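Local coordinates for protein transcriptional regulator (Vibrio vulnificus, PDB 4IVN) that probably represses transcription of the nan genes for sialic acid catabolism by binding their regulatory DNA, and binds the sugar phosphate ManNAc-6P, at residues 91-94 with 95-99; 213-216 with 217-221; 264-267 with 268-272. All coordinates share one frame; numbering follows the deposited sequence.

Contact 1: 91-94 with 95-99; sequences GDIC and DVSAQ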
# COMPACT_ATOMS: atom_id res chain seq x y z
N GLY A 91 -16.92 9.83 -15.56
CA GLY A 91 -18.09 9.32 -14.82
C GLY A 91 -18.03 7.95 -14.14
O GLY A 91 -18.47 7.82 -12.98
N ASP A 92 -17.53 6.92 -14.83
CA ASP A 92 -17.46 5.52 -14.32
C ASP A 92 -16.58 5.36 -13.02
O ASP A 92 -15.53 5.97 -12.87
CB ASP A 92 -17.10 4.63 -15.52
CG ASP A 92 -16.32 3.38 -15.18
OD1 ASP A 92 -16.86 2.27 -15.38
OD2 ASP A 92 -15.13 3.46 -14.84
N ILE A 93 -17.06 4.57 -12.07
CA ILE A 93 -16.38 4.49 -10.77
C ILE A 93 -14.92 4.12 -10.90
O ILE A 93 -14.11 4.64 -10.17
CB ILE A 93 -17.14 3.59 -9.76
CG1 ILE A 93 -16.68 3.87 -8.33
CG2 ILE A 93 -17.00 2.12 -10.12
CD1 ILE A 93 -16.90 5.31 -7.90
N CYS A 94 -14.55 3.28 -11.86
CA CYS A 94 -13.15 3.04 -12.11
C CYS A 94 -12.40 4.27 -12.49
O CYS A 94 -11.28 4.48 -12.02
CB CYS A 94 -12.93 2.05 -13.25
SG CYS A 94 -13.37 0.36 -12.80
N ASP A 95 -12.98 5.05 -13.40
CA ASP A 95 -12.26 6.15 -14.01
C ASP A 95 -12.10 7.28 -13.01
O ASP A 95 -11.08 7.95 -12.97
CB ASP A 95 -12.96 6.63 -15.29
CG ASP A 95 -12.91 5.57 -16.43
OD1 ASP A 95 -13.99 5.21 -16.94
OD2 ASP A 95 -11.81 5.07 -16.76
N VAL A 96 -13.12 7.50 -12.20
CA VAL A 96 -13.01 8.51 -11.14
C VAL A 96 -12.02 8.10 -10.04
O VAL A 96 -11.20 8.92 -9.56
CB VAL A 96 -14.37 8.86 -10.52
CG1 VAL A 96 -14.20 10.08 -9.61
CG2 VAL A 96 -15.44 9.13 -11.62
N SER A 97 -12.01 6.82 -9.66
CA SER A 97 -11.15 6.44 -8.55
C SER A 97 -9.71 6.57 -9.03
O SER A 97 -8.84 7.09 -8.31
CB SER A 97 -11.43 5.00 -8.09
OG SER A 97 -12.81 4.84 -7.72
N ALA A 98 -9.46 6.14 -10.28
CA ALA A 98 -8.12 6.28 -10.92
C ALA A 98 -7.72 7.74 -11.08
O ALA A 98 -6.56 8.14 -10.76
CB ALA A 98 -8.10 5.59 -12.28
N GLN A 99 -8.68 8.56 -11.54
CA GLN A 99 -8.34 9.98 -11.71
C GLN A 99 -7.94 10.68 -10.40
O GLN A 99 -6.95 11.44 -10.42
CB GLN A 99 -9.40 10.78 -12.48
CG GLN A 99 -8.95 12.21 -12.89
CD GLN A 99 -7.86 12.21 -13.96
OE1 GLN A 99 -8.02 11.62 -15.03
NE2 GLN A 99 -6.73 12.89 -13.68

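Contact 2: 213-216 with 217-221; sequences SPLS and SLSTE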
# COMPACT_ATOMS: atom_id res chain seq x y z
N SER A 213 1.33 19.66 12.67
CA SER A 213 0.59 18.63 13.34
C SER A 213 1.40 18.45 14.61
O SER A 213 2.54 18.89 14.65
CB SER A 213 0.58 17.34 12.46
OG SER A 213 1.81 16.59 12.71
N PRO A 214 0.83 17.78 15.64
CA PRO A 214 1.59 17.41 16.85
C PRO A 214 2.92 16.67 16.53
O PRO A 214 3.98 16.81 17.23
CB PRO A 214 0.63 16.43 17.53
CG PRO A 214 -0.75 16.93 17.17
CD PRO A 214 -0.63 17.51 15.78
N LEU A 215 2.86 15.83 15.50
CA LEU A 215 4.02 15.07 15.07
C LEU A 215 5.13 15.95 14.51
O LEU A 215 6.35 15.68 14.67
CB LEU A 215 3.59 13.90 14.12
CG LEU A 215 4.67 12.89 13.64
CD1 LEU A 215 5.28 12.16 14.82
CD2 LEU A 215 4.05 11.80 12.69
N SER A 216 4.79 17.06 13.85
CA SER A 216 5.90 17.87 13.29
C SER A 216 6.86 18.43 14.32
O SER A 216 8.04 18.54 14.05
CB SER A 216 5.44 18.92 12.28
OG SER A 216 4.40 19.60 12.85
N SER A 217 6.43 18.66 15.54
CA SER A 217 7.36 19.17 16.48
C SER A 217 8.15 18.00 17.11
O SER A 217 8.93 18.20 18.01
CB SER A 217 6.61 20.00 17.57
OG SER A 217 6.07 19.11 18.53
N LEU A 218 7.99 16.76 16.63
CA LEU A 218 8.83 15.67 17.13
C LEU A 218 9.50 14.99 15.97
O LEU A 218 9.69 13.78 16.05
CB LEU A 218 7.95 14.57 17.83
CG LEU A 218 7.02 15.02 18.95
CD1 LEU A 218 5.92 13.98 19.08
CD2 LEU A 218 7.85 15.21 20.23
N SER A 219 9.80 15.75 14.92
CA SER A 219 10.32 15.20 13.64
C SER A 219 11.61 15.88 13.28
O SER A 219 11.68 17.13 13.37
CB SER A 219 9.32 15.45 12.51
OG SER A 219 8.13 14.75 12.74
N THR A 220 12.65 15.11 12.96
CA THR A 220 13.93 15.66 12.49
C THR A 220 13.71 16.16 11.06
O THR A 220 14.29 17.15 10.66
CB THR A 220 15.09 14.64 12.59
OG1 THR A 220 15.09 14.04 13.90
CG2 THR A 220 16.50 15.25 12.43
N GLU A 221 12.97 15.40 10.25
CA GLU A 221 12.63 15.74 8.90
C GLU A 221 11.16 15.35 8.61
O GLU A 221 10.61 14.50 9.31
CB GLU A 221 13.48 14.91 7.91
CG GLU A 221 15.02 14.90 8.15
CD GLU A 221 15.79 16.19 7.75
OE1 GLU A 221 15.15 17.13 7.20
OE2 GLU A 221 17.08 16.23 7.98
O HOH W 1 3.78 17.60 19.66

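Contact 3: 264-267 with 268-272; sequences SVQE and TAEVV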
# COMPACT_ATOMS: atom_id res chain seq x y z
N SER A 264 21.93 -5.67 -3.36
CA SER A 264 20.94 -6.27 -2.46
C SER A 264 19.65 -6.51 -3.18
O SER A 264 19.02 -7.48 -2.87
CB SER A 264 20.61 -5.48 -1.14
OG SER A 264 21.82 -5.44 -0.36
N VAL A 265 19.26 -5.63 -4.09
CA VAL A 265 17.97 -5.83 -4.82
C VAL A 265 18.07 -7.16 -5.55
O VAL A 265 17.14 -7.95 -5.57
CB VAL A 265 17.68 -4.70 -5.82
CG1 VAL A 265 16.57 -5.12 -6.85
CG2 VAL A 265 17.34 -3.35 -5.11
N GLN A 266 19.24 -7.43 -6.14
CA GLN A 266 19.40 -8.65 -6.92
C GLN A 266 19.41 -9.86 -5.99
O GLN A 266 18.72 -10.84 -6.23
CB GLN A 266 20.70 -8.62 -7.77
CG GLN A 266 20.93 -9.95 -8.49
CD GLN A 266 22.19 -9.94 -9.36
OE1 GLN A 266 22.56 -8.92 -9.91
NE2 GLN A 266 22.81 -11.09 -9.50
N GLU A 267 20.23 -9.81 -4.94
CA GLU A 267 20.34 -10.94 -4.06
C GLU A 267 19.02 -11.28 -3.31
O GLU A 267 18.70 -12.47 -3.15
CB GLU A 267 21.45 -10.73 -3.04
CG GLU A 267 21.52 -11.92 -2.05
CD GLU A 267 22.92 -12.09 -1.49
OE1 GLU A 267 23.60 -11.05 -1.25
OE2 GLU A 267 23.32 -13.25 -1.31
N THR A 268 18.31 -10.26 -2.82
CA THR A 268 16.97 -10.46 -2.21
C THR A 268 15.96 -11.11 -3.22
O THR A 268 15.15 -11.93 -2.80
CB THR A 268 16.35 -9.20 -1.57
OG1 THR A 268 16.28 -8.12 -2.53
CG2 THR A 268 17.24 -8.71 -0.34
N ALA A 269 16.07 -10.80 -4.49
CA ALA A 269 15.25 -11.39 -5.57
C ALA A 269 15.64 -12.83 -5.81
O ALA A 269 14.79 -13.69 -6.09
CB ALA A 269 15.47 -10.59 -6.90
N GLU A 270 16.94 -13.10 -5.81
CA GLU A 270 17.44 -14.45 -5.98
C GLU A 270 17.08 -15.42 -4.89
O GLU A 270 16.69 -16.59 -5.21
CB GLU A 270 19.01 -14.46 -6.17
CG GLU A 270 19.38 -13.96 -7.59
CD GLU A 270 20.89 -13.73 -7.70
OE1 GLU A 270 21.52 -13.78 -6.65
OE2 GLU A 270 21.42 -13.37 -8.77
N VAL A 271 17.07 -14.99 -3.64
CA VAL A 271 16.92 -15.99 -2.59
C VAL A 271 15.45 -16.44 -2.39
O VAL A 271 15.19 -17.43 -1.62
CB VAL A 271 17.57 -15.57 -1.23
CG1 VAL A 271 19.11 -15.33 -1.37
CG2 VAL A 271 16.79 -14.39 -0.58
N VAL A 272 14.51 -15.72 -2.99
CA VAL A 272 13.10 -16.15 -2.92
C VAL A 272 12.68 -17.02 -4.12
O VAL A 272 11.56 -17.58 -4.15
CB VAL A 272 12.13 -14.97 -2.73
CG1 VAL A 272 12.42 -14.33 -1.34
CG2 VAL A 272 12.21 -14.00 -3.95

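Contact 1: 91-94 with 95-99
Asp92 caps the start of helix 93-111, and its carboxylate turns back onto the backbone of Asp95. The N-cap bond runs from Asp95 N to Asp92 OD2 over 3.0 Å and uses the anti lone pair of that oxygen. CG stands roughly trans to the Asp92 backbone N, chi1 151°, which swings OD2 toward the first turn. The same Asp95 N also makes a weak bond to Asp92 O. A stronger one reaches that carbonyl from Val96 N, 2.9 Å from Asp92 O.

Ile93 O takes two donors from Ser97. Ser97 N lies 3.1 Å from Ile93 O, while Ser97 OG is 2.8 Å from Ile93 O and comes from the other face of the carbonyl. Ser97 OG also bonds to Asn252 of the second subunit. Ala98 N donates to Cys94 O over 3.0 Å and continues the helical pattern.

Asp92 OD2 stands 3.0 Å from Asp95 OD1, and the two carboxylate planes are 48° apart. Arg114 of the second subunit forms a salt bridge with Asp92 OD2 and a long, weak ion pair with Asp95 OD1. The implied chemistry is a pair of like charges probably offset by one arginine, so that the helix cap is also part of the dimer interface.

Contact 2: 213-216 with 217-221
An ST motif opens a short turn in the loop between strands 204-208 and 221-224 of the SIS domain. Across this turn, Leu215 O receives the hydroxyl of Ser219 and the backbone N-H of Leu218. Ser219 OG lies 2.8 Å from Leu215 O, and Leu218 N is also 2.8 Å from Leu215 O. The two donors come from opposite faces of the carbonyl, and each stands well out of its plane. Ser219 OG lies beside its own backbone N, chi1 -65°, and from there it faces the turn. It also bonds to Ser206 on the neighbouring strand, so this hydroxyl joins the turn to the sheet. A weak bond from Ser219 N to Ser216 O closes the far end.

The ST motif itself is formed by Ser213 OG, which accepts from Ser216 N at 3.2 Å. Ser216 answers with its own hydroxyl: OG donates to Ser213 O over 2.7 Å, in the carbonyl plane and on a lone pair. Its chi1 of 49° folds the oxygen back between the backbone N and the carbonyl carbon to make this reach.

A water bridges Pro214 and Ser217. It donates to Pro214 O over 2.6 Å and is 3.0 Å from Ser217 OG. CG and CD1 of Leu218 come alongside Pro214 O.

The side chains of Pro214, Leu215 and Leu218 pack on helix 188-199. The Leu215 side chain lies about 7 Å from a bound ManNAc-6P and also touches Ser182, a residue of that pocket. The arrangement is a serine-rich 3-10 turn, set in the loop that joins two neighbouring parallel strands of the SIS domain sheet.

Contact 3: 264-267 with 268-272
Thr268 OG1 sits among two backbone carbonyls and an arginine near the end of helix 261-270. It lies 2.8 Å from Ser264 O and 3.2 Å from Val265 O. With chi1 at 55°, OG1 is tucked between the backbone N and the carbonyl carbon and points back along the helix to the preceding turn. Arg151, a residue of a ManNAc-6P pocket, bonds to this hydroxyl through NE and to Val265 O through NH2. The helix is thereby joined to helix 137-151, which carries that arginine.

The backbone keeps an alpha-helical pattern. Thr268 N is 2.9 Å from Ser264 O, and Glu270 N is 2.9 Å from Gln266 O. Val271 N still reaches Glu267 O, and Val271 CG1 rests alongside the same carbonyl.

On another side of the helix, Gln266 and Glu270 pair one turn apart. The Gln266 chain is extended, and its CG also lies against Glu270 OE2. Next to this pair, the second subunit packs Val76 on Gln266 and Met72 on Glu270. Ala269 meets Pro231 of that subunit, and its side chain lies about 5 Å from a bound ManNAc-6P. Val272, just beyond, touches the ligand.

The glutamine-glutamate bond spans 2.8 Å from Gln266 NE2 to Glu270 OE2. Glu270 OE2 lies close to the plane of the Gln266 amide, but NE2 meets the oxygen from above the carboxylate plane, the two planes being 74° apart.

Overall arrangement
The three contacts lie far apart, with centres 35 to 36 Å from one another and no shared helix or strand. Contact 2 is nearest the middle of the chain, in the SIS domain, and no other subunit touches it. Contacts 1 and 3 are farther out, and both meet the second subunit. Contacts 1 and 2 are partly buried; contact 3 is a surface contact. Contact 1 opens a helix, where acidic groups meet an arginine of the partner chain. In contact 3, near a helix end, a same-chain arginine bonds to a threonine hydroxyl and a backbone carbonyl. Contact 2 instead relies on serine hydroxyls and a water. Contacts 2 and 3 both lie near bound ManNAc-6P, but only contact 3 includes a pocket-lining residue, Val272.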